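Local atomic coordinates of phytase (Debaryomyces castellii, PDB entry 2GFI), a protein that releases phosphate from phytate (inositol hexakisphosphate) as a 3-phytase of the histidine acid phosphatase family. Residues 191-203 against 442-456. Residues are numbered along the deposited sequence; the frame is centred on the assembly and turned at random.
Sequences TNIISEDADMGAN and FYWDYETTNYTASLI. With NAG (2-acetamido-2-deoxy-beta-D-glucopyranose), chain D.
With CG of N203 trans to its backbone N (chi1 -175°) and CG of Y451 trans to its carbonyl carbon (chi1 -68°), amide and phenol approach from opposite directions. N203 ND2 reaches Y451 OH at 2.8 Å, the oxygen lying close to the amide plane, and that hydroxyl donates in turn to D445 OD1 at 2.6 Å, on the syn side of the carboxylate. The other end of the same amide, N203 OD1, accepts from F442 N at 2.9 Å and from T441 N, which fixes the amide's rotation from both ends. Bent at chi2 and chi3, M200 brings CE to the rim of the Y451 ring, 3.8 Å from CE1. Over one face of F442, I194 CD1 makes a CH-pi contact, 3.7 Å from the ring centroid. N192 holds its amide obliquely against the Y446 ring, its ND2 bonding weakly to V160 O, while a water accepts from Y451 N and lies within hydrogen-bonding distance of N192 OD1 and Y446 O. Alongside, I193 N bonds to Y451 O at 3.0 Å, the return bond from A453 N to I193 O is weak at 3.5 Å, and I193 CG2 packs on A453 CB and L455 CD2. Strand 189-194 pairs parallel to strand 158-163; the C-terminal tail lies along this edge strand through a single beta bridge, I193 with T452, at the margin of the histidine acid phosphatase fold's mixed sheet.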
# COMPACT_ATOMS: atom_id res chain seq x y z
N THR A 191 8.10 -13.70 36.17
CA THR A 191 9.25 -13.22 35.45
C THR A 191 10.51 -13.54 36.21
O THR A 191 10.64 -13.23 37.40
CB THR A 191 9.15 -11.70 35.25
OG1 THR A 191 8.02 -11.43 34.42
CG2 THR A 191 10.34 -11.19 34.46
N ASN A 192 11.46 -14.13 35.49
CA ASN A 192 12.76 -14.46 36.00
C ASN A 192 13.75 -13.49 35.42
O ASN A 192 13.96 -13.45 34.21
CB ASN A 192 13.08 -15.91 35.63
CG ASN A 192 11.96 -16.84 36.03
OD1 ASN A 192 11.68 -17.00 37.22
ND2 ASN A 192 11.25 -17.38 35.04
N ILE A 193 14.30 -12.66 36.29
CA ILE A 193 15.19 -11.61 35.91
C ILE A 193 16.56 -12.16 36.15
O ILE A 193 16.95 -12.41 37.28
CB ILE A 193 14.97 -10.37 36.79
CG1 ILE A 193 13.49 -10.01 36.89
CG2 ILE A 193 15.79 -9.18 36.27
CD1 ILE A 193 13.24 -8.85 37.84
N ILE A 194 17.31 -12.33 35.07
CA ILE A 194 18.58 -12.99 35.09
C ILE A 194 19.61 -11.89 34.96
O ILE A 194 19.64 -11.13 33.96
CB ILE A 194 18.63 -13.98 33.90
CG1 ILE A 194 17.55 -15.04 34.11
CG2 ILE A 194 19.97 -14.64 33.78
CD1 ILE A 194 16.86 -15.32 32.84
N SER A 195 20.45 -11.81 35.98
CA SER A 195 21.35 -10.72 36.12
C SER A 195 22.35 -10.70 34.96
O SER A 195 22.75 -11.75 34.41
CB SER A 195 22.04 -10.79 37.48
OG SER A 195 23.22 -9.98 37.52
N GLU A 196 22.75 -9.50 34.60
CA GLU A 196 23.80 -9.32 33.60
C GLU A 196 25.22 -9.36 34.20
O GLU A 196 26.23 -9.26 33.48
CB GLU A 196 23.57 -8.03 32.81
CG GLU A 196 22.29 -8.05 32.01
CD GLU A 196 22.16 -6.85 31.11
OE1 GLU A 196 23.14 -6.08 30.99
OE2 GLU A 196 21.08 -6.68 30.51
N ASP A 197 25.28 -9.49 35.52
CA ASP A 197 26.54 -9.72 36.21
C ASP A 197 27.34 -10.83 35.55
O ASP A 197 26.82 -11.91 35.23
CB ASP A 197 26.31 -10.02 37.70
CG ASP A 197 25.83 -8.81 38.49
OD1 ASP A 197 25.91 -7.67 37.95
OD2 ASP A 197 25.35 -8.89 39.65
N ALA A 198 28.62 -10.53 35.35
CA ALA A 198 29.59 -11.48 34.88
C ALA A 198 29.66 -12.75 35.73
O ALA A 198 30.04 -13.81 35.21
CB ALA A 198 30.95 -10.81 34.80
N ASP A 199 29.29 -12.68 37.01
CA ASP A 199 29.38 -13.88 37.88
C ASP A 199 28.31 -14.91 37.54
O ASP A 199 28.26 -16.00 38.13
CB ASP A 199 29.39 -13.53 39.39
CG ASP A 199 28.16 -12.74 39.84
OD1 ASP A 199 27.15 -12.66 39.09
OD2 ASP A 199 28.09 -12.17 40.95
N MET A 200 27.43 -14.56 36.59
CA MET A 200 26.36 -15.46 36.16
C MET A 200 26.94 -16.49 35.21
O MET A 200 26.33 -17.53 34.97
CB MET A 200 25.23 -14.67 35.49
CG MET A 200 24.37 -13.83 36.46
SD MET A 200 23.62 -14.81 37.79
CE MET A 200 22.13 -15.44 37.01
N GLY A 201 28.13 -16.21 34.70
CA GLY A 201 28.76 -17.04 33.69
C GLY A 201 27.78 -17.31 32.55
O GLY A 201 27.13 -16.38 32.02
N ALA A 202 27.66 -18.59 32.21
CA ALA A 202 26.85 -19.03 31.11
C ALA A 202 25.37 -19.12 31.49
O ALA A 202 24.51 -19.28 30.61
CB ALA A 202 27.35 -20.38 30.61
N ASN A 203 25.07 -19.00 32.78
CA ASN A 203 23.69 -19.08 33.23
C ASN A 203 23.07 -17.69 33.18
O ASN A 203 22.81 -17.07 34.21
CB ASN A 203 23.57 -19.68 34.62
CG ASN A 203 22.14 -19.85 35.01
OD1 ASN A 203 21.32 -20.29 34.19
ND2 ASN A 203 21.80 -19.48 36.24
N PHE A 442 18.79 -21.68 34.02
CA PHE A 442 17.66 -20.84 34.47
C PHE A 442 16.30 -21.28 33.88
O PHE A 442 15.29 -21.06 34.51
CB PHE A 442 17.93 -19.31 34.32
CG PHE A 442 18.11 -18.85 32.90
CD1 PHE A 442 17.02 -18.70 32.05
CD2 PHE A 442 19.39 -18.58 32.40
CE1 PHE A 442 17.19 -18.29 30.73
CE2 PHE A 442 19.59 -18.18 31.07
CZ PHE A 442 18.46 -18.03 30.23
N TYR A 443 16.27 -21.89 32.69
CA TYR A 443 14.98 -22.38 32.14
C TYR A 443 14.40 -23.55 32.96
O TYR A 443 13.18 -23.80 32.91
CB TYR A 443 15.04 -22.78 30.64
CG TYR A 443 15.43 -21.67 29.68
CD1 TYR A 443 14.59 -20.59 29.45
CD2 TYR A 443 16.65 -21.72 28.98
CE1 TYR A 443 14.94 -19.58 28.56
CE2 TYR A 443 17.02 -20.71 28.10
CZ TYR A 443 16.16 -19.64 27.90
OH TYR A 443 16.50 -18.63 27.05
N TRP A 444 15.26 -24.25 33.71
CA TRP A 444 14.82 -25.40 34.50
C TRP A 444 14.80 -25.18 36.02
O TRP A 444 13.93 -25.72 36.73
CB TRP A 444 15.67 -26.62 34.13
CG TRP A 444 15.59 -26.88 32.67
CD1 TRP A 444 14.60 -27.56 32.00
CD2 TRP A 444 16.51 -26.43 31.67
NE1 TRP A 444 14.86 -27.57 30.65
CE2 TRP A 444 16.03 -26.88 30.42
CE3 TRP A 444 17.70 -25.70 31.71
CZ2 TRP A 444 16.69 -26.60 29.22
CZ3 TRP A 444 18.35 -25.43 30.53
CH2 TRP A 444 17.84 -25.88 29.29
N ASP A 445 15.71 -24.39 36.54
CA ASP A 445 15.81 -24.25 37.98
C ASP A 445 15.23 -22.95 38.48
O ASP A 445 15.50 -22.56 39.62
CB ASP A 445 17.27 -24.38 38.42
CG ASP A 445 18.15 -23.24 37.92
OD1 ASP A 445 17.64 -22.18 37.44
OD2 ASP A 445 19.39 -23.32 37.98
N TYR A 446 14.46 -22.25 37.64
CA TYR A 446 13.91 -20.93 37.99
C TYR A 446 12.81 -21.00 39.07
O TYR A 446 12.46 -19.99 39.70
CB TYR A 446 13.39 -20.19 36.75
CG TYR A 446 12.10 -20.75 36.17
CD1 TYR A 446 10.85 -20.34 36.63
CD2 TYR A 446 12.15 -21.70 35.16
CE1 TYR A 446 9.68 -20.87 36.10
CE2 TYR A 446 11.00 -22.23 34.62
CZ TYR A 446 9.77 -21.83 35.09
OH TYR A 446 8.66 -22.42 34.52
N GLU A 447 12.23 -22.19 39.25
CA GLU A 447 11.28 -22.36 40.32
C GLU A 447 11.94 -22.63 41.68
O GLU A 447 11.30 -22.50 42.71
CB GLU A 447 10.20 -23.36 39.96
CG GLU A 447 9.00 -22.67 39.27
CD GLU A 447 7.98 -23.64 38.68
OE1 GLU A 447 8.30 -24.82 38.33
OE2 GLU A 447 6.81 -23.21 38.55
N THR A 448 13.24 -22.97 41.68
CA THR A 448 14.00 -23.18 42.93
C THR A 448 15.09 -22.11 43.16
O THR A 448 15.35 -21.73 44.31
CB THR A 448 14.60 -24.61 43.03
OG1 THR A 448 15.52 -24.85 41.96
CG2 THR A 448 13.53 -25.68 42.83
N THR A 449 15.72 -21.65 42.08
CA THR A 449 16.54 -20.44 42.16
C THR A 449 15.66 -19.21 42.01
O THR A 449 14.78 -19.14 41.17
CB THR A 449 17.65 -20.46 41.10
OG1 THR A 449 18.51 -21.56 41.35
CG2 THR A 449 18.60 -19.26 41.23
N ASN A 450 15.89 -18.24 42.86
CA ASN A 450 15.20 -16.97 42.77
C ASN A 450 15.99 -16.07 41.80
O ASN A 450 17.05 -15.52 42.15
CB ASN A 450 15.10 -16.36 44.18
CG ASN A 450 14.29 -15.08 44.22
OD1 ASN A 450 13.49 -14.81 43.31
ND2 ASN A 450 14.49 -14.28 45.28
N TYR A 451 15.51 -15.96 40.56
CA TYR A 451 16.12 -15.03 39.62
C TYR A 451 15.45 -13.69 39.75
O TYR A 451 14.40 -13.45 39.17
CB TYR A 451 16.05 -15.54 38.19
CG TYR A 451 16.91 -16.74 37.97
CD1 TYR A 451 18.31 -16.62 37.88
CD2 TYR A 451 16.35 -18.00 37.88
CE1 TYR A 451 19.11 -17.73 37.68
CE2 TYR A 451 17.14 -19.11 37.69
CZ TYR A 451 18.51 -18.98 37.59
OH TYR A 451 19.28 -20.11 37.38
N THR A 452 16.06 -12.81 40.54
CA THR A 452 15.40 -11.56 40.85
C THR A 452 16.30 -10.32 40.90
O THR A 452 16.05 -9.40 41.68
CB THR A 452 14.55 -11.71 42.11
OG1 THR A 452 13.70 -10.55 42.22
CG2 THR A 452 15.43 -11.70 43.41
N ALA A 453 17.30 -10.28 40.03
CA ALA A 453 18.22 -9.15 39.98
C ALA A 453 17.48 -7.83 39.92
O ALA A 453 16.38 -7.75 39.35
CB ALA A 453 19.14 -9.27 38.82
N SER A 454 18.09 -6.80 40.48
CA SER A 454 17.52 -5.48 40.45
C SER A 454 17.80 -4.81 39.09
O SER A 454 18.85 -5.05 38.48
CB SER A 454 18.08 -4.66 41.62
OG SER A 454 19.27 -3.99 41.23
N LEU A 455 16.88 -3.98 38.62
CA LEU A 455 16.99 -3.39 37.28
C LEU A 455 18.11 -2.38 37.17
O LEU A 455 18.25 -1.51 38.03
CB LEU A 455 15.65 -2.78 36.84
CG LEU A 455 14.48 -3.78 36.84
CD1 LEU A 455 13.18 -3.13 36.41
CD2 LEU A 455 14.77 -5.11 36.06
N ILE A 456 18.90 -2.49 36.10
CA ILE A 456 19.85 -1.45 35.74
C ILE A 456 19.43 -0.57 34.54
O ILE A 456 18.73 -1.01 33.60
CB ILE A 456 21.25 -2.04 35.50
CG1 ILE A 456 21.18 -3.07 34.34
CG2 ILE A 456 21.83 -2.57 36.86
CD1 ILE A 456 22.46 -3.76 34.04
C1 NAG D . 32.84 -15.63 38.79
C2 NAG D . 34.25 -16.05 39.25
C3 NAG D . 35.07 -14.94 39.94
C4 NAG D . 34.85 -13.57 39.27
C5 NAG D . 33.33 -13.34 39.18
C6 NAG D . 32.91 -11.90 38.84
C7 NAG D . 34.66 -18.36 39.86
C8 NAG D . 34.29 -19.53 40.72
N2 NAG D . 34.15 -17.16 40.18
O3 NAG D . 36.44 -15.32 39.95
O4 NAG D . 35.50 -12.53 39.98
O5 NAG D . 32.82 -14.30 38.27
O6 NAG D . 33.41 -11.49 37.59
O7 NAG D . 35.40 -18.52 38.90
O HOH W 1 13.24 -17.12 39.54